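Esterase (Staphylococcus aureus subsp. aureus USA300_TCH1516, PDB 3D7R) probably hydrolyses ester bonds, being a putative esterase built on the alpha/beta hydrolase fold. Local coordinates at residues H64-T69 with A74-L79; K97-I102 with D120-S125; A149-Y154 with Q183-N188; K233-G238 with K244-I249. One frame throughout, in Å; residues are numbered along the deposited sequence.

The four contacts are spread round the eight-stranded sheet of an alpha/beta hydrolase fold. Contact 1, at the surface edge strand, touches contact 2, where Ala74 N lies 2.7 Å from Asp120 OD1, probably hydrogen-bonded. Contact 2 reaches contact 3 through the sheet: Leu100 CD1 packs on Val153 CG1 at 3.6 Å. Contact 3 meets contact 4 where Gln183 NE2 is 3.0 Å from Pro248 O, probably another hydrogen bond. Contacts 1 and 4, with centres about 30 Å apart, do not touch. A bound sodium ion lies about 10 Å from the side chains of Lys78 and Tyr154, and dimethyl sulfoxide sits beside contacts 1, 3 and 4.

Contact 1. Residues H64-T69 with A74-L79; sequences HKQPST and ANLEKL. With DMS (dimethyl sulfoxide), chain O.
The loop before the first edge strand of the alpha/beta hydrolase sheet comes alongside that strand here, where Gln66 meets Leu76 and Lys78. Residues 64-69 have no regular structure, whereas 75-79 belong to strand 75-81, whose backbone pairs with strand 84-90, and the meeting takes place at the surface. Gln66 is the reaching residue. Its CG stands between the backbone N and the carbonyl carbon (chi1 63°), and the rest of the chain is extended, which carries the amide across to the strand. There the amide carbon CD lies 3.8 Å from CD2 of Leu76, the two side chains sliding past each other in opposite directions. Lys78, likewise extended beyond CG, crosses the glutamine chain at about a right angle and brings its ammonium close to the amide: Lys78 NZ is 4.1 Å from Gln66 CD. A water also ties the two residues together. It accepts from Lys78 NZ at 2.9 Å and from the backbone N of Gln66 at 3.2 Å, so that the ammonium is linked to the loop's main chain. Trp116 of helix 113-126 touches the Gln66 side chain and also meets the ring of His64, whose NE2 is hydrogen-bonded to Trp116 NE1. One residue before Gln66, a dimethyl sulfoxide, probably left from crystallisation, takes a hydrogen bond through its oxygen from Lys65 N at 2.9 Å, with an N-H...O angle of 155°.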
# COMPACT_ATOMS: atom_id res chain seq x y z
N HIS A 64 0.38 -17.51 5.57
CA HIS A 64 -0.61 -16.91 4.70
C HIS A 64 -0.80 -17.77 3.44
O HIS A 64 0.17 -18.22 2.85
CB HIS A 64 -0.19 -15.50 4.30
CG HIS A 64 -1.23 -14.76 3.51
ND1 HIS A 64 -2.43 -14.37 4.06
CD2 HIS A 64 -1.25 -14.38 2.22
CE1 HIS A 64 -3.15 -13.76 3.13
NE2 HIS A 64 -2.46 -13.75 2.01
N LYS A 65 -2.05 -17.99 3.05
CA LYS A 65 -2.37 -18.90 1.95
C LYS A 65 -3.22 -18.19 0.90
O LYS A 65 -4.02 -17.35 1.24
CB LYS A 65 -3.12 -20.11 2.50
CG LYS A 65 -2.22 -21.17 3.14
CD LYS A 65 -3.05 -22.20 3.90
CE LYS A 65 -2.14 -23.29 4.51
NZ LYS A 65 -2.90 -24.52 4.86
N GLN A 66 -3.06 -18.54 -0.38
CA GLN A 66 -4.00 -18.05 -1.39
C GLN A 66 -5.45 -18.44 -1.03
O GLN A 66 -5.66 -19.47 -0.42
CB GLN A 66 -3.64 -18.53 -2.81
CG GLN A 66 -3.67 -20.00 -3.06
CD GLN A 66 -3.18 -20.34 -4.48
OE1 GLN A 66 -3.68 -19.80 -5.48
NE2 GLN A 66 -2.18 -21.22 -4.57
N PRO A 67 -6.43 -17.60 -1.39
CA PRO A 67 -7.82 -17.98 -1.10
C PRO A 67 -8.15 -19.32 -1.78
O PRO A 67 -7.78 -19.53 -2.93
CB PRO A 67 -8.63 -16.84 -1.75
CG PRO A 67 -7.69 -15.72 -1.81
CD PRO A 67 -6.34 -16.28 -2.04
N SER A 68 -8.83 -20.21 -1.06
CA SER A 68 -9.12 -21.55 -1.58
C SER A 68 -10.01 -21.56 -2.84
O SER A 68 -9.95 -22.50 -3.61
CB SER A 68 -9.77 -22.41 -0.48
OG SER A 68 -10.97 -21.78 -0.07
N THR A 69 -10.80 -20.51 -3.05
CA THR A 69 -11.77 -20.52 -4.13
C THR A 69 -11.32 -19.68 -5.34
O THR A 69 -11.94 -19.73 -6.41
CB THR A 69 -13.14 -20.03 -3.65
OG1 THR A 69 -13.01 -18.70 -3.15
CG2 THR A 69 -13.66 -20.91 -2.53
N ALA A 74 -2.39 -15.73 -13.25
CA ALA A 74 -0.94 -15.66 -13.40
C ALA A 74 -0.34 -16.93 -12.82
O ALA A 74 -0.99 -17.62 -12.02
CB ALA A 74 -0.35 -14.39 -12.72
N ASN A 75 0.87 -17.26 -13.24
CA ASN A 75 1.64 -18.31 -12.57
C ASN A 75 2.14 -17.79 -11.23
O ASN A 75 2.58 -16.63 -11.13
CB ASN A 75 2.79 -18.79 -13.45
CG ASN A 75 2.31 -19.31 -14.78
OD1 ASN A 75 2.55 -18.69 -15.82
ND2 ASN A 75 1.56 -20.42 -14.75
N LEU A 76 2.08 -18.65 -10.21
CA LEU A 76 2.38 -18.24 -8.83
C LEU A 76 3.61 -18.95 -8.27
O LEU A 76 3.72 -20.18 -8.35
CB LEU A 76 1.17 -18.50 -7.93
CG LEU A 76 1.17 -18.03 -6.47
CD1 LEU A 76 1.16 -16.52 -6.37
CD2 LEU A 76 -0.05 -18.60 -5.76
N GLU A 77 4.53 -18.18 -7.69
CA GLU A 77 5.71 -18.75 -7.04
C GLU A 77 5.58 -18.54 -5.54
O GLU A 77 5.38 -17.41 -5.09
CB GLU A 77 6.98 -18.05 -7.55
CG GLU A 77 7.26 -18.33 -8.99
CD GLU A 77 8.47 -17.58 -9.53
OE1 GLU A 77 9.16 -16.90 -8.77
OE2 GLU A 77 8.72 -17.67 -10.75
N LYS A 78 5.66 -19.61 -4.77
CA LYS A 78 5.46 -19.47 -3.34
C LYS A 78 6.83 -19.59 -2.69
O LYS A 78 7.32 -20.69 -2.45
CB LYS A 78 4.47 -20.52 -2.80
CG LYS A 78 3.10 -20.51 -3.46
CD LYS A 78 2.23 -21.63 -2.94
CE LYS A 78 0.82 -21.51 -3.46
NZ LYS A 78 -0.11 -22.59 -2.95
N LEU A 79 7.46 -18.45 -2.44
CA LEU A 79 8.86 -18.43 -2.01
C LEU A 79 9.01 -17.94 -0.57
O LEU A 79 8.05 -17.55 0.06
CB LEU A 79 9.69 -17.53 -2.94
CG LEU A 79 9.57 -17.81 -4.44
CD1 LEU A 79 10.30 -16.77 -5.26
CD2 LEU A 79 10.13 -19.20 -4.75
S DMS O . -4.19 -18.67 6.08
O DMS O . -4.10 -17.25 4.98
C1 DMS O . -4.39 -18.11 7.79
C2 DMS O . -5.76 -19.56 5.84
O HOH W 1 -0.85 -20.79 -0.86

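Contact 2. Residues K97-I102 with D120-S125; sequences KKILYI and DKITLS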
# COMPACT_ATOMS: atom_id res chain seq x y z
N LYS A 97 11.01 -7.41 -15.49
CA LYS A 97 10.64 -6.21 -14.73
C LYS A 97 9.79 -6.61 -13.53
O LYS A 97 8.97 -7.53 -13.62
CB LYS A 97 9.90 -5.21 -15.63
CG LYS A 97 10.74 -4.70 -16.82
CD LYS A 97 9.98 -3.74 -17.73
CE LYS A 97 8.75 -4.40 -18.43
NZ LYS A 97 9.06 -5.42 -19.49
N LYS A 98 9.99 -5.94 -12.40
CA LYS A 98 9.30 -6.30 -11.15
C LYS A 98 8.46 -5.15 -10.59
O LYS A 98 8.87 -3.99 -10.67
CB LYS A 98 10.30 -6.70 -10.07
CG LYS A 98 11.51 -7.55 -10.52
CD LYS A 98 11.13 -8.99 -10.75
CE LYS A 98 12.37 -9.86 -11.03
NZ LYS A 98 11.95 -11.11 -11.70
N ILE A 99 7.33 -5.51 -9.98
CA ILE A 99 6.61 -4.59 -9.08
C ILE A 99 6.71 -5.16 -7.66
O ILE A 99 6.24 -6.27 -7.39
CB ILE A 99 5.11 -4.43 -9.45
CG1 ILE A 99 4.96 -3.72 -10.79
CG2 ILE A 99 4.36 -3.64 -8.34
CD1 ILE A 99 3.56 -3.91 -11.46
N LEU A 100 7.38 -4.42 -6.78
CA LEU A 100 7.38 -4.76 -5.36
C LEU A 100 6.08 -4.23 -4.79
O LEU A 100 5.91 -3.01 -4.65
CB LEU A 100 8.58 -4.12 -4.64
CG LEU A 100 8.72 -4.37 -3.14
CD1 LEU A 100 8.59 -5.88 -2.80
CD2 LEU A 100 10.04 -3.81 -2.60
N TYR A 101 5.16 -5.13 -4.44
CA TYR A 101 3.84 -4.69 -3.99
C TYR A 101 3.69 -4.76 -2.47
O TYR A 101 3.80 -5.85 -1.90
CB TYR A 101 2.70 -5.49 -4.67
CG TYR A 101 1.36 -4.80 -4.46
CD1 TYR A 101 0.82 -3.96 -5.45
CD2 TYR A 101 0.67 -4.93 -3.26
CE1 TYR A 101 -0.38 -3.30 -5.24
CE2 TYR A 101 -0.52 -4.28 -3.05
CZ TYR A 101 -1.04 -3.46 -4.04
OH TYR A 101 -2.21 -2.80 -3.80
N ILE A 102 3.41 -3.61 -1.84
CA ILE A 102 3.26 -3.52 -0.38
C ILE A 102 1.76 -3.40 -0.04
O ILE A 102 1.15 -2.34 -0.25
CB ILE A 102 4.05 -2.31 0.22
CG1 ILE A 102 5.52 -2.26 -0.32
CG2 ILE A 102 4.00 -2.34 1.75
CD1 ILE A 102 6.36 -3.56 -0.12
N ASP A 120 -3.19 -10.27 -9.29
CA ASP A 120 -3.33 -11.10 -10.48
C ASP A 120 -3.64 -10.24 -11.71
O ASP A 120 -2.93 -10.33 -12.72
CB ASP A 120 -4.42 -12.15 -10.26
CG ASP A 120 -4.40 -13.23 -11.32
OD1 ASP A 120 -3.30 -13.68 -11.70
OD2 ASP A 120 -5.48 -13.63 -11.77
N LYS A 121 -4.65 -9.37 -11.61
CA LYS A 121 -5.01 -8.45 -12.70
C LYS A 121 -3.87 -7.54 -13.12
O LYS A 121 -3.66 -7.34 -14.31
CB LYS A 121 -6.23 -7.59 -12.35
CG LYS A 121 -7.50 -8.38 -12.02
CD LYS A 121 -8.71 -7.80 -12.73
CE LYS A 121 -10.02 -8.37 -12.18
NZ LYS A 121 -10.17 -9.84 -12.30
N ILE A 122 -3.16 -6.96 -12.14
CA ILE A 122 -2.05 -6.06 -12.46
C ILE A 122 -0.94 -6.82 -13.19
O ILE A 122 -0.32 -6.29 -14.14
CB ILE A 122 -1.47 -5.38 -11.17
CG1 ILE A 122 -2.47 -4.34 -10.61
CG2 ILE A 122 -0.13 -4.68 -11.46
CD1 ILE A 122 -2.18 -3.96 -9.17
N THR A 123 -0.66 -8.04 -12.73
CA THR A 123 0.33 -8.89 -13.40
C THR A 123 -0.04 -9.07 -14.87
O THR A 123 0.78 -8.87 -15.76
CB THR A 123 0.42 -10.30 -12.73
OG1 THR A 123 0.71 -10.15 -11.34
CG2 THR A 123 1.53 -11.18 -13.41
N LEU A 124 -1.28 -9.47 -15.13
CA LEU A 124 -1.74 -9.74 -16.48
C LEU A 124 -1.79 -8.48 -17.35
O LEU A 124 -1.55 -8.56 -18.56
CB LEU A 124 -3.10 -10.44 -16.46
CG LEU A 124 -3.07 -11.98 -16.46
CD1 LEU A 124 -2.41 -12.55 -15.21
CD2 LEU A 124 -4.49 -12.53 -16.60
N SER A 125 -2.08 -7.32 -16.73
CA SER A 125 -2.11 -6.05 -17.49
C SER A 125 -0.75 -5.41 -17.77
O SER A 125 -0.53 -4.85 -18.84
CB SER A 125 -3.02 -5.02 -16.80
OG SER A 125 -4.32 -5.57 -16.63
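Ile99 and Ile122 hold matching torsions: in each, CG1 stands anti to the carbonyl carbon (chi1 -67° and -71°) and CG2 anti to the backbone N. From the strand, CD1 of Ile99 rises to meet the CG2 branch of Ile122 at 3.8 Å, the two side chains crossing at about a right angle. The other branch of Ile122 turns along the strand to Tyr101, its CD1 coming within 4.4 Å of Tyr101 CE1 and approaching the ring obliquely. One helical residue thus bridges two strand residues, Ile99 and Tyr101, that point to the same side of the sheet. This is the packing of a beta-alpha-beta crossover, made by strand 98-102, helix 113-126 and strand 129-133, the two strands lying parallel and adjacent in the hydrolase sheet. Helix 305-318 shares this face, with Ile318 against Ile99. All three side chains of the contact are buried. The hydroxyl of Tyr101 finds its polar partner beyond both segments, in a hydrogen bond with Asp171, the last residue of strand 166-171, where hydrolases of this fold usually carry the nucleophile elbow. On the helix, Ser125 folds back on Lys121 O: its OG donates from 3.0 Å while its own backbone N donates from 2.9 Å, and the two reach the oxygen from opposite faces of the carbonyl plane.

Contact 3. Residues A149-Y154 with Q183-N188; sequences AIQRVY and QSLLDN
The two helical segments face each other across the contact, CA of Gln151 and CA of Leu185 being nearest at 8.7 Å. Leu185 reaches across from the second helix to both Gln151 and Tyr154. Its CD1 sits over one face of the Tyr154 ring, 3.9 Å from the centroid and 26° off the ring normal, a CH-pi contact displaced toward CE2 and CZ. The ring is brought under the methyl by a CG anti to the backbone N (chi1 179°), and its hydroxyl continues to a hydrogen bond with Pro191 O, which helps fix the ring. The second methyl, CD2, meets the amide of Gln151, 3.8 Å from NE2. That nitrogen is hydrogen-bonded to Asp155 OD1, while OE1 accepts from a water at 2.8 Å, and the same water lies 2.9 Å from Ser184 OG, so a polar bridge runs beside the apolar contact. As helix 173-187 ends, Asn188 ND2 returns to Ser184 O at 2.9 Å. Phe181 adds an edge-to-face partner for Tyr154. Helices 143-161 and 173-187, joined through strand 166-171 and packed on each other beside the central sheet, are an arrangement characteristic of the alpha/beta hydrolase fold.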
# COMPACT_ATOMS: atom_id res chain seq x y z
N ALA A 149 12.41 -5.77 6.65
CA ALA A 149 11.95 -6.83 5.76
C ALA A 149 11.73 -6.33 4.33
O ALA A 149 12.11 -7.00 3.37
CB ALA A 149 10.69 -7.45 6.30
N ILE A 150 11.10 -5.17 4.18
CA ILE A 150 10.88 -4.60 2.85
C ILE A 150 12.22 -4.31 2.15
O ILE A 150 12.39 -4.62 0.97
CB ILE A 150 9.93 -3.38 2.93
CG1 ILE A 150 8.55 -3.82 3.45
CG2 ILE A 150 9.79 -2.67 1.55
CD1 ILE A 150 7.57 -2.71 3.67
N GLN A 151 13.18 -3.74 2.89
CA GLN A 151 14.55 -3.54 2.42
C GLN A 151 15.16 -4.83 1.86
O GLN A 151 15.76 -4.83 0.78
CB GLN A 151 15.44 -3.00 3.55
CG GLN A 151 16.85 -2.56 3.09
CD GLN A 151 16.80 -1.33 2.17
OE1 GLN A 151 16.22 -0.30 2.53
NE2 GLN A 151 17.40 -1.44 0.98
N ARG A 152 15.03 -5.93 2.61
CA ARG A 152 15.63 -7.19 2.21
C ARG A 152 15.04 -7.68 0.88
O ARG A 152 15.79 -8.10 0.01
CB ARG A 152 15.47 -8.27 3.28
CG ARG A 152 16.35 -8.02 4.53
CD ARG A 152 16.16 -9.11 5.61
NE ARG A 152 15.80 -8.53 6.92
CZ ARG A 152 14.66 -8.78 7.58
NH1 ARG A 152 13.75 -9.64 7.12
NH2 ARG A 152 14.45 -8.17 8.75
N VAL A 153 13.71 -7.63 0.72
CA VAL A 153 13.11 -8.09 -0.55
C VAL A 153 13.45 -7.12 -1.69
O VAL A 153 13.76 -7.55 -2.80
CB VAL A 153 11.58 -8.42 -0.48
CG1 VAL A 153 10.75 -7.19 -0.18
CG2 VAL A 153 11.09 -9.12 -1.78
N TYR A 154 13.46 -5.82 -1.40
CA TYR A 154 13.87 -4.84 -2.42
C TYR A 154 15.29 -5.11 -2.91
O TYR A 154 15.54 -5.13 -4.10
CB TYR A 154 13.73 -3.41 -1.90
CG TYR A 154 14.17 -2.35 -2.91
CD1 TYR A 154 13.35 -1.98 -3.97
CD2 TYR A 154 15.40 -1.69 -2.77
CE1 TYR A 154 13.74 -1.02 -4.90
CE2 TYR A 154 15.81 -0.70 -3.71
CZ TYR A 154 14.98 -0.38 -4.76
OH TYR A 154 15.36 0.60 -5.67
N GLN A 183 11.51 6.88 0.35
CA GLN A 183 12.13 8.01 1.03
C GLN A 183 13.36 7.57 1.83
O GLN A 183 14.38 8.27 1.86
CB GLN A 183 11.11 8.71 1.93
CG GLN A 183 10.06 9.53 1.18
CD GLN A 183 8.91 10.03 2.07
OE1 GLN A 183 8.61 9.42 3.09
NE2 GLN A 183 8.27 11.13 1.67
N SER A 184 13.26 6.41 2.47
CA SER A 184 14.41 5.79 3.13
C SER A 184 15.57 5.50 2.16
O SER A 184 16.73 5.83 2.45
CB SER A 184 13.99 4.52 3.86
OG SER A 184 15.11 3.90 4.46
N LEU A 185 15.25 4.91 1.02
CA LEU A 185 16.25 4.66 -0.02
C LEU A 185 16.94 5.97 -0.44
O LEU A 185 18.17 6.04 -0.52
CB LEU A 185 15.60 4.02 -1.26
CG LEU A 185 14.97 2.63 -1.11
CD1 LEU A 185 14.23 2.25 -2.39
CD2 LEU A 185 15.99 1.57 -0.77
N LEU A 186 16.12 6.99 -0.70
CA LEU A 186 16.60 8.32 -1.08
C LEU A 186 17.50 8.97 -0.00
O LEU A 186 18.58 9.49 -0.32
CB LEU A 186 15.37 9.21 -1.39
CG LEU A 186 15.58 10.67 -1.75
CD1 LEU A 186 16.52 10.79 -2.95
CD2 LEU A 186 14.22 11.31 -2.05
N ASP A 187 17.05 8.97 1.25
CA ASP A 187 17.84 9.49 2.38
C ASP A 187 19.15 8.72 2.57
O ASP A 187 20.16 9.27 3.06
CB ASP A 187 17.03 9.43 3.68
CG ASP A 187 15.79 10.37 3.67
OD1 ASP A 187 15.72 11.31 2.84
OD2 ASP A 187 14.86 10.15 4.48
N ASN A 188 19.13 7.45 2.19
CA ASN A 188 20.29 6.56 2.36
C ASN A 188 21.15 6.36 1.08
O ASN A 188 22.00 5.47 1.03
CB ASN A 188 19.81 5.24 2.94
CG ASN A 188 19.53 5.35 4.44
OD1 ASN A 188 20.46 5.51 5.25
ND2 ASN A 188 18.27 5.27 4.82
O HOH W 2 16.92 2.42 2.81

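Contact 4. Residues K233-G238 with K244-I249; sequences KKWANG and KRISPI. With DMS (dimethyl sulfoxide), chain M.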
# COMPACT_ATOMS: atom_id res chain seq x y z
N LYS A 233 -0.35 3.48 16.43
CA LYS A 233 0.33 3.70 17.69
C LYS A 233 0.99 2.40 18.16
O LYS A 233 2.14 2.42 18.61
CB LYS A 233 -0.63 4.25 18.76
CG LYS A 233 -0.78 5.79 18.73
CD LYS A 233 -1.96 6.26 19.62
CE LYS A 233 -2.36 7.72 19.32
NZ LYS A 233 -3.70 8.11 19.92
N LYS A 234 0.28 1.28 18.05
CA LYS A 234 0.83 -0.02 18.44
C LYS A 234 2.09 -0.38 17.60
O LYS A 234 3.13 -0.75 18.15
CB LYS A 234 -0.23 -1.11 18.32
CG LYS A 234 0.23 -2.51 18.75
CD LYS A 234 0.48 -2.55 20.25
CE LYS A 234 -0.01 -3.83 20.86
NZ LYS A 234 0.17 -3.76 22.33
N TRP A 235 1.97 -0.22 16.29
CA TRP A 235 3.05 -0.48 15.34
C TRP A 235 4.27 0.45 15.54
O TRP A 235 5.44 0.00 15.49
CB TRP A 235 2.50 -0.37 13.92
CG TRP A 235 3.47 -0.67 12.82
CD1 TRP A 235 4.04 -1.87 12.51
CD2 TRP A 235 3.94 0.26 11.84
NE1 TRP A 235 4.85 -1.75 11.41
CE2 TRP A 235 4.80 -0.44 10.97
CE3 TRP A 235 3.72 1.63 11.62
CZ2 TRP A 235 5.44 0.17 9.90
CZ3 TRP A 235 4.35 2.24 10.55
CH2 TRP A 235 5.20 1.51 9.70
N ALA A 236 3.98 1.72 15.81
CA ALA A 236 5.00 2.76 15.98
C ALA A 236 5.88 2.52 17.21
O ALA A 236 7.00 3.00 17.24
CB ALA A 236 4.35 4.15 16.08
N ASN A 237 5.36 1.81 18.21
CA ASN A 237 6.14 1.35 19.37
C ASN A 237 6.86 2.49 20.09
O ASN A 237 8.03 2.36 20.46
CB ASN A 237 7.11 0.22 18.97
CG ASN A 237 7.59 -0.60 20.16
OD1 ASN A 237 6.84 -0.87 21.09
ND2 ASN A 237 8.86 -1.01 20.13
N GLY A 238 6.17 3.60 20.29
CA GLY A 238 6.75 4.72 21.04
C GLY A 238 7.12 5.92 20.18
O GLY A 238 7.35 7.00 20.72
N LYS A 244 8.14 11.11 10.26
CA LYS A 244 8.07 10.98 8.81
C LYS A 244 8.12 9.53 8.32
O LYS A 244 7.66 9.23 7.22
CB LYS A 244 9.18 11.80 8.15
CG LYS A 244 10.62 11.34 8.46
CD LYS A 244 11.65 12.29 7.81
CE LYS A 244 13.06 11.73 7.88
NZ LYS A 244 13.57 11.78 9.28
N ARG A 245 8.68 8.62 9.11
CA ARG A 245 8.68 7.22 8.66
C ARG A 245 7.28 6.59 8.75
O ARG A 245 6.96 5.64 8.02
CB ARG A 245 9.69 6.38 9.47
CG ARG A 245 11.13 6.91 9.47
CD ARG A 245 11.91 6.26 10.63
NE ARG A 245 12.07 4.85 10.33
CZ ARG A 245 12.23 3.87 11.20
NH1 ARG A 245 12.25 4.08 12.53
NH2 ARG A 245 12.36 2.65 10.73
N ILE A 246 6.46 7.14 9.63
CA ILE A 246 5.07 6.68 9.85
C ILE A 246 4.08 7.46 8.96
O ILE A 246 3.17 6.87 8.38
CB ILE A 246 4.67 6.85 11.33
CG1 ILE A 246 5.57 5.97 12.21
CG2 ILE A 246 3.18 6.50 11.53
CD1 ILE A 246 5.52 6.32 13.66
N SER A 247 4.28 8.77 8.89
CA SER A 247 3.47 9.67 8.09
C SER A 247 4.38 10.31 7.04
O SER A 247 4.91 11.40 7.28
CB SER A 247 2.84 10.73 9.00
OG SER A 247 1.87 10.15 9.86
N PRO A 248 4.60 9.62 5.90
CA PRO A 248 5.54 10.03 4.87
C PRO A 248 5.20 11.36 4.16
O PRO A 248 6.04 11.92 3.44
CB PRO A 248 5.52 8.85 3.89
CG PRO A 248 4.18 8.24 4.08
CD PRO A 248 3.94 8.35 5.55
N ILE A 249 4.00 11.90 4.42
CA ILE A 249 3.69 13.27 3.97
C ILE A 249 4.75 14.26 4.54
O ILE A 249 5.01 15.32 3.94
CB ILE A 249 2.27 13.71 4.40
CG1 ILE A 249 1.82 14.94 3.58
CG2 ILE A 249 2.19 13.90 5.95
CD1 ILE A 249 0.28 15.12 3.55
S DMS M . 11.20 1.34 18.08
O DMS M . 10.15 -0.12 17.94
C1 DMS M . 12.94 0.83 17.93
C2 DMS M . 11.03 2.40 16.63
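Where helix 225-236, in the largely helical stretch between strands 195-199 and 259-264, comes to its end, Trp235 and Ala236 pack against Ile246 of the chain that leads on toward the sheet. Ile246 does the reaching: its CG1 is anti to the carbonyl carbon (chi1 -63°), and the extended tip carries CD1 to the methyl of Ala236. Ala236 CB and Ile246 CD1 are 3.5 Å apart, tighter than usual for two carbons, so packing is tight at this one point. Further back along the same side chain, CG1 lies 4.3 Å from CZ3 of Trp235, approaching the indole obliquely. All three residues are buried, and the contact itself is wholly apolar. The indole is also tied on its polar side, since NE1 is hydrogen-bonded to Thr146 of helix 143-161; Ile143 of that helix touches both Trp235 and Ile246. Arg245, next to the isoleucine, has a salt bridge with Asp144, so the returning chain is fastened to the same helix by charge. Just past Ala236 the backbone leaves the helix at Asn237, with phi at +55°, and its side chain lies at the surface. There ND2 donates a nearly straight hydrogen bond to the oxygen of a dimethyl sulfoxide, at 2.7 Å with an N-H...O angle of 167°; the solvent molecule probably comes from the crystallisation liquor. Helical excursions at this point of the chain, between the sixth and seventh strands of the sheet, are common in alpha/beta hydrolases, where they often form the cap region.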